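Local coordinates for protein acyl-coenzyme A oxidase 1 (Yarrowia lipolytica, PDB 5Y9D) that binds FAD and catalyses the oxidation of acyl-CoA by oxygen to a trans-2-enoyl-CoA and hydrogen peroxide in peroxisomal fatty acid beta-oxidation, at residues T124-S129 with M260-V265; T232-V237 with Q302-A307; R310-M315 with T462-N467; D318-S323 with A366-M371. All blocks are in the same frame, centred on the assembly; numbering follows the deposited sequence.

Contact 1 (T124-S129 with M260-V265)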
# COMPACT_ATOMS: atom_id res chain seq x y z
N THR A 124 -5.00 -1.10 20.18
CA THR A 124 -5.60 -0.63 21.44
C THR A 124 -6.47 0.60 21.18
O THR A 124 -7.50 0.82 21.81
CB THR A 124 -4.55 -0.20 22.47
OG1 THR A 124 -3.68 -1.28 22.79
CG2 THR A 124 -5.23 0.33 23.73
N ARG A 125 -6.02 1.43 20.27
CA ARG A 125 -6.78 2.59 19.95
C ARG A 125 -8.17 2.15 19.47
O ARG A 125 -9.16 2.55 20.02
CB ARG A 125 -6.02 3.43 18.93
CG ARG A 125 -6.63 4.78 18.67
CD ARG A 125 -7.55 4.75 17.45
NE ARG A 125 -8.25 6.02 17.36
CZ ARG A 125 -7.72 7.14 16.88
NH1 ARG A 125 -6.48 7.15 16.46
NH2 ARG A 125 -8.45 8.26 16.85
N THR A 126 -8.24 1.23 18.52
CA THR A 126 -9.52 0.77 18.01
C THR A 126 -10.36 0.04 19.08
O THR A 126 -11.60 0.25 19.17
CB THR A 126 -9.31 -0.16 16.83
OG1 THR A 126 -8.57 0.53 15.84
CG2 THR A 126 -10.64 -0.60 16.23
N ARG A 127 -9.69 -0.81 19.86
CA ARG A 127 -10.39 -1.65 20.82
C ARG A 127 -10.99 -0.83 21.96
O ARG A 127 -11.99 -1.18 22.55
CB ARG A 127 -9.47 -2.75 21.36
CG ARG A 127 -10.23 -3.82 22.14
CD ARG A 127 -9.67 -5.18 21.86
NE ARG A 127 -10.22 -6.22 22.71
CZ ARG A 127 -9.55 -7.31 23.11
NH1 ARG A 127 -8.28 -7.53 22.75
NH2 ARG A 127 -10.17 -8.20 23.87
N LEU A 128 -10.37 0.29 22.26
CA LEU A 128 -10.94 1.19 23.21
C LEU A 128 -12.05 2.00 22.55
O LEU A 128 -13.10 2.28 23.12
CB LEU A 128 -9.85 2.12 23.70
CG LEU A 128 -10.23 3.11 24.78
CD1 LEU A 128 -10.88 2.39 25.94
CD2 LEU A 128 -8.97 3.83 25.22
N SER A 129 -11.78 2.37 21.32
CA SER A 129 -12.57 3.33 20.62
C SER A 129 -14.00 2.83 20.35
O SER A 129 -14.95 3.57 20.52
CB SER A 129 -11.82 3.70 19.35
OG SER A 129 -12.53 4.61 18.58
N MET A 260 -5.80 -8.13 8.06
CA MET A 260 -4.58 -7.72 7.38
C MET A 260 -3.70 -6.97 8.36
O MET A 260 -2.47 -7.03 8.27
CB MET A 260 -4.95 -6.84 6.19
CG MET A 260 -3.83 -5.96 5.68
SD MET A 260 -4.33 -5.21 4.14
CE MET A 260 -2.94 -4.15 3.77
N GLY A 261 -4.36 -6.23 9.27
CA GLY A 261 -3.71 -5.63 10.44
C GLY A 261 -4.69 -5.50 11.60
O GLY A 261 -5.82 -5.95 11.52
N ARG A 262 -4.27 -4.85 12.66
CA ARG A 262 -5.06 -4.59 13.86
C ARG A 262 -5.53 -5.86 14.53
O ARG A 262 -6.67 -5.95 15.04
CB ARG A 262 -6.20 -3.59 13.62
CG ARG A 262 -5.63 -2.20 13.59
CD ARG A 262 -6.68 -1.15 13.33
NE ARG A 262 -6.21 -0.09 12.45
CZ ARG A 262 -6.33 1.22 12.67
NH1 ARG A 262 -6.87 1.70 13.77
NH2 ARG A 262 -5.89 2.06 11.77
N ASP A 263 -4.60 -6.79 14.58
CA ASP A 263 -4.89 -8.12 15.05
C ASP A 263 -5.22 -8.22 16.51
O ASP A 263 -5.87 -9.19 16.91
CB ASP A 263 -3.79 -9.09 14.63
CG ASP A 263 -4.03 -9.65 13.21
OD1 ASP A 263 -5.20 -9.88 12.85
OD2 ASP A 263 -3.06 -9.85 12.46
N GLY A 264 -4.86 -7.20 17.27
CA GLY A 264 -5.25 -7.11 18.67
C GLY A 264 -6.70 -6.76 18.89
O GLY A 264 -7.12 -6.72 20.03
N VAL A 265 -7.46 -6.51 17.83
CA VAL A 265 -8.88 -6.12 17.92
C VAL A 265 -9.67 -7.35 17.60
O VAL A 265 -9.41 -7.98 16.60
CB VAL A 265 -9.25 -5.01 16.92
CG1 VAL A 265 -10.69 -4.51 17.10
CG2 VAL A 265 -8.28 -3.85 17.04
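Arg127 on helix 122-142 and Val265 in a loop bring the two backbones nearest, 5.5 Å between their CA atoms. Residues Arg262 to Val265 form a type I beta turn, which lies between strands 251-255 and 268-272. The contact therefore joins the N-terminal helical part of the acyl-CoA oxidase fold to its middle beta domain. Two arginines, one from each side, fix the turn to the helix. The Arg127 side chain leaves with CG anti to the backbone N (chi1 -169°) and bends at chi2, which carries its end over Val265 to Gly264. There NH1 gives a hydrogen bond of 3.1 Å to Gly264 O. The donor sits nearly along the C=O axis, but the oxygen is tilted from the guanidinium plane. NH1 also meets Arg88 O, NE pairs with Asp266, and NH2 reaches Tyr686 of the second subunit. A leucine at Arg127 would probably leave Gly264 O without this donor and Asp266 without its charged mate, and the link to Tyr686 would be lost. Between the two polar links lies a small apolar patch. Val265 CG2 meets Thr126 CB at 3.8 Å, and Val265 CG1 is 4.0 Å from Thr126 CG2. The far end of the turn is held by Arg262, whose NH2 also bonds Asp456 O. Thr126 OG1 bonds Met122 O of its own helix as well. Arg262 NH1 donates to Thr126 OG1 over 2.9 Å, with an angle of 152° at the hydrogen, and the hydroxyl oxygen lies in the guanidinium plane.

Contact 2 (T232-V237 with Q302-A307)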
# COMPACT_ATOMS: atom_id res chain seq x y z
N THR A 232 -34.00 2.48 9.21
CA THR A 232 -32.93 2.06 10.09
C THR A 232 -32.85 2.87 11.38
O THR A 232 -32.72 4.07 11.36
CB THR A 232 -31.59 2.17 9.37
OG1 THR A 232 -31.63 1.36 8.20
CG2 THR A 232 -30.46 1.70 10.25
N ARG A 233 -32.87 2.16 12.49
CA ARG A 233 -33.01 2.70 13.81
C ARG A 233 -31.98 2.08 14.76
O ARG A 233 -31.28 1.17 14.39
CB ARG A 233 -34.43 2.47 14.31
CG ARG A 233 -35.34 3.68 14.28
CD ARG A 233 -34.92 4.78 13.33
NE ARG A 233 -36.07 5.36 12.67
CZ ARG A 233 -36.03 6.02 11.52
NH1 ARG A 233 -34.88 6.20 10.89
NH2 ARG A 233 -37.13 6.50 10.99
N ASN A 234 -31.85 2.63 15.96
CA ASN A 234 -30.82 2.28 16.92
C ASN A 234 -31.32 1.52 18.14
O ASN A 234 -32.16 2.03 18.84
CB ASN A 234 -30.26 3.58 17.45
CG ASN A 234 -28.95 3.93 16.83
OD1 ASN A 234 -28.33 3.10 16.21
ND2 ASN A 234 -28.52 5.16 17.01
N PHE A 235 -30.77 0.36 18.47
CA PHE A 235 -31.22 -0.33 19.69
C PHE A 235 -30.05 -0.83 20.51
O PHE A 235 -29.06 -1.26 19.95
CB PHE A 235 -32.15 -1.50 19.35
CG PHE A 235 -33.14 -1.20 18.26
CD1 PHE A 235 -32.75 -1.12 16.94
CD2 PHE A 235 -34.49 -0.99 18.57
CE1 PHE A 235 -33.67 -0.80 15.94
CE2 PHE A 235 -35.42 -0.70 17.58
CZ PHE A 235 -35.02 -0.60 16.26
N VAL A 236 -30.15 -0.75 21.83
CA VAL A 236 -29.21 -1.41 22.69
C VAL A 236 -29.65 -2.85 22.92
O VAL A 236 -30.76 -3.10 23.41
CB VAL A 236 -29.10 -0.76 24.07
CG1 VAL A 236 -28.09 -1.54 24.93
CG2 VAL A 236 -28.67 0.70 23.93
N VAL A 237 -28.75 -3.80 22.61
CA VAL A 237 -29.03 -5.21 22.79
C VAL A 237 -27.92 -5.80 23.66
O VAL A 237 -26.75 -5.72 23.30
CB VAL A 237 -29.10 -5.95 21.43
CG1 VAL A 237 -29.62 -7.38 21.59
CG2 VAL A 237 -29.96 -5.18 20.42
N GLN A 302 -30.66 12.57 9.93
CA GLN A 302 -29.76 11.46 9.58
C GLN A 302 -28.80 11.23 10.76
O GLN A 302 -27.67 10.76 10.58
CB GLN A 302 -28.96 11.82 8.33
CG GLN A 302 -28.45 10.61 7.54
CD GLN A 302 -29.36 10.20 6.39
OE1 GLN A 302 -29.69 9.03 6.23
NE2 GLN A 302 -29.77 11.18 5.57
N LEU A 303 -29.29 11.55 11.96
CA LEU A 303 -28.48 11.62 13.16
C LEU A 303 -28.53 10.31 13.94
O LEU A 303 -28.27 10.29 15.14
CB LEU A 303 -28.92 12.80 14.05
CG LEU A 303 -29.05 14.19 13.40
CD1 LEU A 303 -28.86 15.28 14.45
CD2 LEU A 303 -28.08 14.43 12.25
N THR A 304 -28.88 9.23 13.23
CA THR A 304 -28.64 7.87 13.71
C THR A 304 -27.16 7.51 13.56
O THR A 304 -26.64 6.67 14.31
CB THR A 304 -29.53 6.84 12.95
OG1 THR A 304 -29.91 7.37 11.68
CG2 THR A 304 -30.81 6.55 13.74
N TYR A 305 -26.48 8.16 12.61
CA TYR A 305 -25.04 7.97 12.35
C TYR A 305 -24.21 9.14 12.88
O TYR A 305 -23.16 9.45 12.33
CB TYR A 305 -24.80 7.81 10.85
CG TYR A 305 -25.89 7.03 10.14
CD1 TYR A 305 -26.03 5.66 10.34
CD2 TYR A 305 -26.78 7.67 9.29
CE1 TYR A 305 -27.04 4.95 9.70
CE2 TYR A 305 -27.78 6.96 8.64
CZ TYR A 305 -27.91 5.60 8.86
OH TYR A 305 -28.91 4.89 8.21
N GLY A 306 -24.69 9.79 13.93
CA GLY A 306 -24.00 10.95 14.50
C GLY A 306 -22.61 10.64 15.04
O GLY A 306 -21.70 11.47 14.92
N ALA A 307 -22.45 9.45 15.61
CA ALA A 307 -21.16 8.99 16.18
C ALA A 307 -20.07 8.79 15.11
O ALA A 307 -18.87 8.96 15.39
CB ALA A 307 -21.36 7.69 16.97
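Thr304 is the first residue of 302-307 to meet strand 228-238, and it has the largest share of the contact. Its CA lies 6.8 Å from that of Arg233. The methyl CG2 packs against the strand backbone, 3.9 Å from Thr232 O, and it lies beside the Arg233 side chain near CD. The Thr304 carbonyl faces Asn234. Asn234 ND2 stops 3.6 Å from Thr304 O, too far to be counted as a hydrogen bond. Thr304 OG1 sits over one face of the Tyr305 ring, offset toward its rim. Tyr305 has CG anti to the carbonyl carbon, beside the backbone N (chi1 -37°), and the ring extends to the strand. Tyr305 OH comes within 4.0 Å of Thr232 CB and also lies near the CG2 methyl. The two side chains cross at about a right angle. Thr232 OG1 bonds Leu177 O, and Leu177 also packs on Tyr305. Thr232 O is used within the strand: Arg233 NH1 donates to it at 3.1 Å, from above the carbonyl plane. No hydrogen bond crosses between the segments, so packing alone joins them. Beyond Tyr305 the chain runs on into helix 306-334. The arrangement is the seam between the middle beta domain and the first long helix of the C-alpha1 domain, as the acyl-CoA oxidase fold builds it.

Contact 3 (R310-M315 with T462-N467). With FAD (flavin-adenine dinucleotide), chain C.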
# COMPACT_ATOMS: atom_id res chain seq x y z
N ARG A 310 -17.98 11.94 14.35
CA ARG A 310 -16.89 12.19 15.32
C ARG A 310 -15.58 11.59 14.82
O ARG A 310 -14.56 12.28 14.77
CB ARG A 310 -17.20 11.63 16.71
CG ARG A 310 -16.16 11.98 17.76
CD ARG A 310 -16.57 11.59 19.17
NE ARG A 310 -15.40 11.09 19.91
CZ ARG A 310 -14.93 11.58 21.07
NH1 ARG A 310 -15.52 12.59 21.72
NH2 ARG A 310 -13.84 11.02 21.60
N GLY A 311 -15.60 10.31 14.47
CA GLY A 311 -14.39 9.59 14.16
C GLY A 311 -13.84 9.84 12.77
O GLY A 311 -12.68 9.52 12.51
N ARG A 312 -14.68 10.33 11.86
CA ARG A 312 -14.21 10.77 10.55
C ARG A 312 -13.36 12.00 10.75
O ARG A 312 -12.33 12.13 10.11
CB ARG A 312 -15.36 11.12 9.61
CG ARG A 312 -15.96 9.93 8.96
CD ARG A 312 -17.06 10.29 7.98
NE ARG A 312 -17.77 9.06 7.68
CZ ARG A 312 -19.00 8.77 8.06
NH1 ARG A 312 -19.74 9.66 8.70
NH2 ARG A 312 -19.50 7.59 7.76
N VAL A 313 -13.84 12.87 11.64
CA VAL A 313 -13.09 14.05 12.09
C VAL A 313 -11.82 13.64 12.79
O VAL A 313 -10.74 14.17 12.52
CB VAL A 313 -13.94 14.91 13.04
CG1 VAL A 313 -13.07 15.85 13.88
CG2 VAL A 313 -14.97 15.70 12.25
N SER A 314 -11.94 12.66 13.68
CA SER A 314 -10.76 12.14 14.36
C SER A 314 -9.79 11.48 13.38
O SER A 314 -8.60 11.50 13.60
CB SER A 314 -11.15 11.18 15.49
OG SER A 314 -10.14 11.20 16.48
N MET A 315 -10.29 10.93 12.27
CA MET A 315 -9.41 10.37 11.22
C MET A 315 -8.58 11.37 10.38
O MET A 315 -7.59 10.97 9.74
CB MET A 315 -10.19 9.46 10.29
CG MET A 315 -10.44 8.12 10.93
SD MET A 315 -11.62 7.14 10.00
CE MET A 315 -12.48 6.34 11.35
N THR A 462 -11.30 2.46 4.55
CA THR A 462 -12.44 1.60 4.30
C THR A 462 -13.57 1.77 5.29
O THR A 462 -14.71 1.84 4.91
CB THR A 462 -11.97 0.14 4.33
OG1 THR A 462 -11.03 -0.05 3.29
CG2 THR A 462 -13.11 -0.81 4.17
N TRP A 463 -13.25 1.76 6.57
CA TRP A 463 -14.25 1.79 7.62
C TRP A 463 -14.74 3.17 7.99
O TRP A 463 -14.11 4.16 7.69
CB TRP A 463 -13.81 1.01 8.84
CG TRP A 463 -12.78 1.68 9.67
CD1 TRP A 463 -12.40 2.97 9.61
CD2 TRP A 463 -11.98 1.08 10.68
NE1 TRP A 463 -11.43 3.22 10.52
CE2 TRP A 463 -11.15 2.07 11.20
CE3 TRP A 463 -11.89 -0.21 11.21
CZ2 TRP A 463 -10.24 1.82 12.21
CZ3 TRP A 463 -11.00 -0.45 12.22
CH2 TRP A 463 -10.18 0.56 12.71
N GLU A 464 -15.88 3.22 8.66
CA GLU A 464 -16.55 4.48 8.93
C GLU A 464 -16.75 5.29 7.64
O GLU A 464 -16.55 6.52 7.62
CB GLU A 464 -15.74 5.28 9.92
CG GLU A 464 -15.66 4.68 11.30
CD GLU A 464 -15.51 5.74 12.35
OE1 GLU A 464 -15.71 6.93 11.99
OE2 GLU A 464 -15.20 5.39 13.51
N GLY A 465 -17.16 4.58 6.59
CA GLY A 465 -17.31 5.11 5.26
C GLY A 465 -16.18 4.68 4.35
O GLY A 465 -15.04 5.07 4.56
N ASP A 466 -16.51 3.89 3.34
CA ASP A 466 -15.59 3.55 2.27
C ASP A 466 -15.23 4.85 1.58
O ASP A 466 -16.09 5.66 1.24
CB ASP A 466 -16.28 2.60 1.29
CG ASP A 466 -15.43 2.30 0.05
OD1 ASP A 466 -14.56 1.41 0.16
OD2 ASP A 466 -15.64 2.91 -1.02
N ASN A 467 -13.95 5.08 1.37
CA ASN A 467 -13.51 6.40 0.87
C ASN A 467 -14.18 6.83 -0.45
O ASN A 467 -14.63 7.98 -0.57
CB ASN A 467 -11.98 6.44 0.73
CG ASN A 467 -11.28 6.75 2.03
OD1 ASN A 467 -11.90 6.87 3.09
ND2 ASN A 467 -9.97 6.92 1.95
PA FAD C . -19.35 -2.06 0.11
O1A FAD C . -19.86 -3.41 -0.15
O2A FAD C . -20.25 -0.94 0.39
O5B FAD C . -18.46 -1.65 -1.12
C5B FAD C . -17.64 -2.55 -1.85
C4B FAD C . -16.93 -1.80 -2.97
O4B FAD C . -17.87 -1.32 -3.91
C3B FAD C . -16.20 -0.59 -2.45
O3B FAD C . -14.94 -0.49 -3.08
C2B FAD C . -17.02 0.59 -2.88
O2B FAD C . -16.18 1.68 -3.20
C1B FAD C . -17.76 0.08 -4.09
N9A FAD C . -19.08 0.70 -4.14
C8A FAD C . -20.06 0.53 -3.26
N7A FAD C . -21.13 1.25 -3.59
C5A FAD C . -20.85 1.90 -4.72
C6A FAD C . -21.53 2.85 -5.62
N6A FAD C . -22.79 3.25 -5.38
N1A FAD C . -20.87 3.29 -6.69
C2A FAD C . -19.63 2.90 -6.94
N3A FAD C . -18.95 2.06 -6.17
C4A FAD C . -19.49 1.53 -5.07
N1 FAD C . -18.48 -1.88 11.07
C2 FAD C . -19.12 -1.65 12.20
O2 FAD C . -20.32 -1.37 12.15
N3 FAD C . -18.54 -1.70 13.39
C4 FAD C . -17.26 -1.99 13.53
O4 FAD C . -16.73 -2.04 14.63
C4X FAD C . -16.47 -2.25 12.33
N5 FAD C . -15.18 -2.55 12.41
C5X FAD C . -14.50 -2.80 11.30
C6 FAD C . -13.18 -3.12 11.42
C7 FAD C . -12.44 -3.39 10.31
C7M FAD C . -10.99 -3.71 10.48
C8 FAD C . -13.08 -3.32 8.98
C8M FAD C . -12.32 -3.61 7.73
C9 FAD C . -14.40 -3.00 8.86
C9A FAD C . -15.14 -2.75 9.98
N10 FAD C . -16.49 -2.43 9.88
C10 FAD C . -17.18 -2.18 11.05
C1' FAD C . -17.17 -2.37 8.59
C2' FAD C . -16.69 -1.22 7.72
O2' FAD C . -17.29 -0.01 8.12
C3' FAD C . -17.04 -1.53 6.28
O3' FAD C . -15.95 -2.25 5.74
C4' FAD C . -17.21 -0.30 5.43
O4' FAD C . -18.40 0.39 5.79
C5' FAD C . -17.25 -0.68 3.96
O5' FAD C . -18.41 -1.42 3.70
P FAD C . -18.47 -2.64 2.71
O1P FAD C . -17.33 -3.51 2.89
O2P FAD C . -19.83 -3.16 2.88
O3P FAD C . -18.28 -2.05 1.27
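The FAD pocket and the active site meet here: Glu464, the proton acceptor by similarity, lies against Met315 and Arg312 of helix 306-334. Met315 CE sits tightly on the carboxylate, 3.2 Å from Glu464 CD. The same methyl lies 3.4 Å from Trp463 NE1, and Met315 SD stands at the indole edge in a Met-aromatic contact. Trp463 has CG between its backbone N and carbonyl carbon, the crowded position (chi1 75°). This turns the other side of the indole to the flavin, where CE3 approaches FAD C6 to 3.2 Å, edge on. Gly311 lies beside OE1 of the carboxylate, where a CB would clash with that oxygen. Arg312, extended from CG to NE, grips the backbone instead. Its NE donates to Glu464 O at 2.8 Å, and NH2 adds a weak bond to the same oxygen. With a methionine in place of Arg312, Glu464 O would lose both donors, and the loop that carries Glu464 would probably be freer to shift. At the far end of the loop, FAD O2B donates to Asp466 OD2 over 2.6 Å. Asp466 is also the N-cap of helix 467-486. The loop runs between helix 450-457 and helix 467-486. Helix 122-142 covers Trp463 and Glu464, helix 400-437 covers Met315, and the second subunit packs on Thr462 and Asp466.

Contact 4 (D318-S323 with A366-M371)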
# COMPACT_ATOMS: atom_id res chain seq x y z
N ASP A 318 -5.54 11.56 12.72
CA ASP A 318 -4.71 10.37 12.63
C ASP A 318 -3.84 10.48 11.41
O ASP A 318 -2.65 10.27 11.50
CB ASP A 318 -5.51 9.07 12.51
CG ASP A 318 -6.49 8.86 13.63
OD1 ASP A 318 -6.25 9.38 14.75
OD2 ASP A 318 -7.51 8.18 13.37
N SER A 319 -4.42 10.85 10.27
CA SER A 319 -3.66 10.99 9.06
C SER A 319 -2.45 11.90 9.25
O SER A 319 -1.36 11.57 8.83
CB SER A 319 -4.54 11.51 7.91
OG SER A 319 -5.57 10.61 7.58
N PHE A 320 -2.64 13.05 9.89
CA PHE A 320 -1.49 13.88 10.28
C PHE A 320 -0.53 13.14 11.20
O PHE A 320 0.66 13.04 10.92
CB PHE A 320 -1.94 15.16 10.96
CG PHE A 320 -0.82 15.91 11.67
CD1 PHE A 320 0.14 16.60 10.96
CD2 PHE A 320 -0.76 15.94 13.06
CE1 PHE A 320 1.15 17.31 11.62
CE2 PHE A 320 0.24 16.65 13.72
CZ PHE A 320 1.20 17.34 13.01
N HIS A 321 -1.05 12.60 12.29
CA HIS A 321 -0.16 12.02 13.30
C HIS A 321 0.67 10.81 12.82
O HIS A 321 1.87 10.73 13.06
CB HIS A 321 -0.94 11.69 14.54
CG HIS A 321 -1.29 12.90 15.33
ND1 HIS A 321 -2.57 13.37 15.44
CD2 HIS A 321 -0.51 13.76 16.02
CE1 HIS A 321 -2.59 14.45 16.20
NE2 HIS A 321 -1.35 14.69 16.58
N VAL A 322 0.05 9.89 12.11
CA VAL A 322 0.79 8.76 11.59
C VAL A 322 1.73 9.16 10.42
O VAL A 322 2.80 8.61 10.26
CB VAL A 322 -0.19 7.66 11.17
CG1 VAL A 322 0.50 6.56 10.34
CG2 VAL A 322 -0.88 7.10 12.41
N SER A 323 1.32 10.12 9.60
CA SER A 323 2.17 10.63 8.53
C SER A 323 3.40 11.25 9.10
O SER A 323 4.48 11.04 8.61
CB SER A 323 1.44 11.66 7.69
OG SER A 323 0.57 10.97 6.80
N ALA A 366 5.20 18.60 3.31
CA ALA A 366 4.28 19.72 3.26
C ALA A 366 2.82 19.26 3.33
O ALA A 366 2.03 19.83 4.09
CB ALA A 366 4.53 20.54 2.02
N TYR A 367 2.49 18.21 2.61
CA TYR A 367 1.15 17.60 2.67
C TYR A 367 0.82 17.41 4.12
O TYR A 367 -0.18 17.91 4.63
CB TYR A 367 1.09 16.23 1.93
CG TYR A 367 -0.27 15.72 1.53
CD1 TYR A 367 -1.44 16.25 2.06
CD2 TYR A 367 -0.41 14.69 0.61
CE1 TYR A 367 -2.69 15.79 1.68
CE2 TYR A 367 -1.66 14.22 0.22
CZ TYR A 367 -2.79 14.78 0.78
OH TYR A 367 -4.06 14.35 0.44
N CYS A 368 1.69 16.67 4.80
CA CYS A 368 1.51 16.35 6.21
C CYS A 368 1.25 17.60 7.04
O CYS A 368 0.24 17.66 7.73
CB CYS A 368 2.73 15.59 6.73
SG CYS A 368 2.61 15.31 8.50
N TYR A 369 2.11 18.62 6.96
CA TYR A 369 1.86 19.89 7.73
C TYR A 369 0.45 20.39 7.45
O TYR A 369 -0.24 20.82 8.36
CB TYR A 369 2.87 21.03 7.39
CG TYR A 369 4.12 21.11 8.26
CD1 TYR A 369 5.07 20.11 8.23
CD2 TYR A 369 4.35 22.18 9.09
CE1 TYR A 369 6.21 20.18 9.02
CE2 TYR A 369 5.48 22.25 9.89
CZ TYR A 369 6.42 21.27 9.83
OH TYR A 369 7.57 21.35 10.60
N ALA A 370 0.03 20.32 6.18
CA ALA A 370 -1.32 20.77 5.76
C ALA A 370 -2.41 19.91 6.36
O ALA A 370 -3.49 20.41 6.76
CB ALA A 370 -1.45 20.76 4.24
N MET A 371 -2.18 18.62 6.45
CA MET A 371 -3.20 17.80 7.08
C MET A 371 -3.62 18.32 8.45
O MET A 371 -4.81 18.33 8.74
CB MET A 371 -2.76 16.36 7.16
CG MET A 371 -2.85 15.67 5.82
SD MET A 371 -2.09 14.10 6.12
CE MET A 371 -2.33 13.27 4.56
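Phe320 and Cys368 form the tight part of this contact. Phe320 CD1 lies 3.4 Å from Cys368 O, which sits at the ring edge near its plane. The same CD1 is 3.7 Å from Cys368 SG, and the sulfur approaches the ring obliquely, as a sulfur-aromatic contact. Two torsions set this up. Phe320 has CG anti to the backbone N (chi1 166°), and Cys368 SG is likewise anti to its own backbone N (chi1 175°). The backbones also close up here, with 5.3 Å between the CA atoms of Phe320 and Met371. The CB atoms of these two residues touch at 4.1 Å. On the other edge of the ring, Phe320 CD2 lies over the centre of one face of the His321 ring. The axes of segments 318-323 and 366-371 come within 8.6 Å, with 141° between their directions, so these parts of helices 306-334 and 355-391 run roughly antiparallel. This is helix-to-helix packing within the C-alpha1 helical domain. The contact is looser on the serine side. Met371 is extended beyond CG and puts SD against the backbone of the other helix, 3.8 Å from Ser319 O. Ser323 OG is farther from that sulfur. No hydrogen bond crosses between the helices. Ser323 OG instead donates back to Ser319 O at 2.9 Å, and Ser323 N reaches that oxygen from the opposite face of its plane. Ser319 OG is bonded to Met315 O. Even the looser side is buried: helix 400-437 packs on both serines, and Met371 CE lies over one face of Tyr367.

Overall arrangement
Followed from the N terminus, the first segment involved is on helix 122-142. Contact 1 closes a long loop by bringing residues 260-265 of the beta domain back to it. Contact 2 starts within that loop, at 232-237, and ends beyond it at 302-307, so the two cross. Helix 306-334 then takes part in contacts 2, 3 and 4 in turn. Contact 3 opens after contact 2 closes and joins this helix to the FAD-binding loop at 462-467. Contact 4 pairs the helix with helix 355-391 and falls wholly within the span of contact 3. The Arg125-Asp318 salt bridge ties contact 1 to contact 4, and Trp463 packs on Thr126 and Arg262 to join contacts 1 and 3.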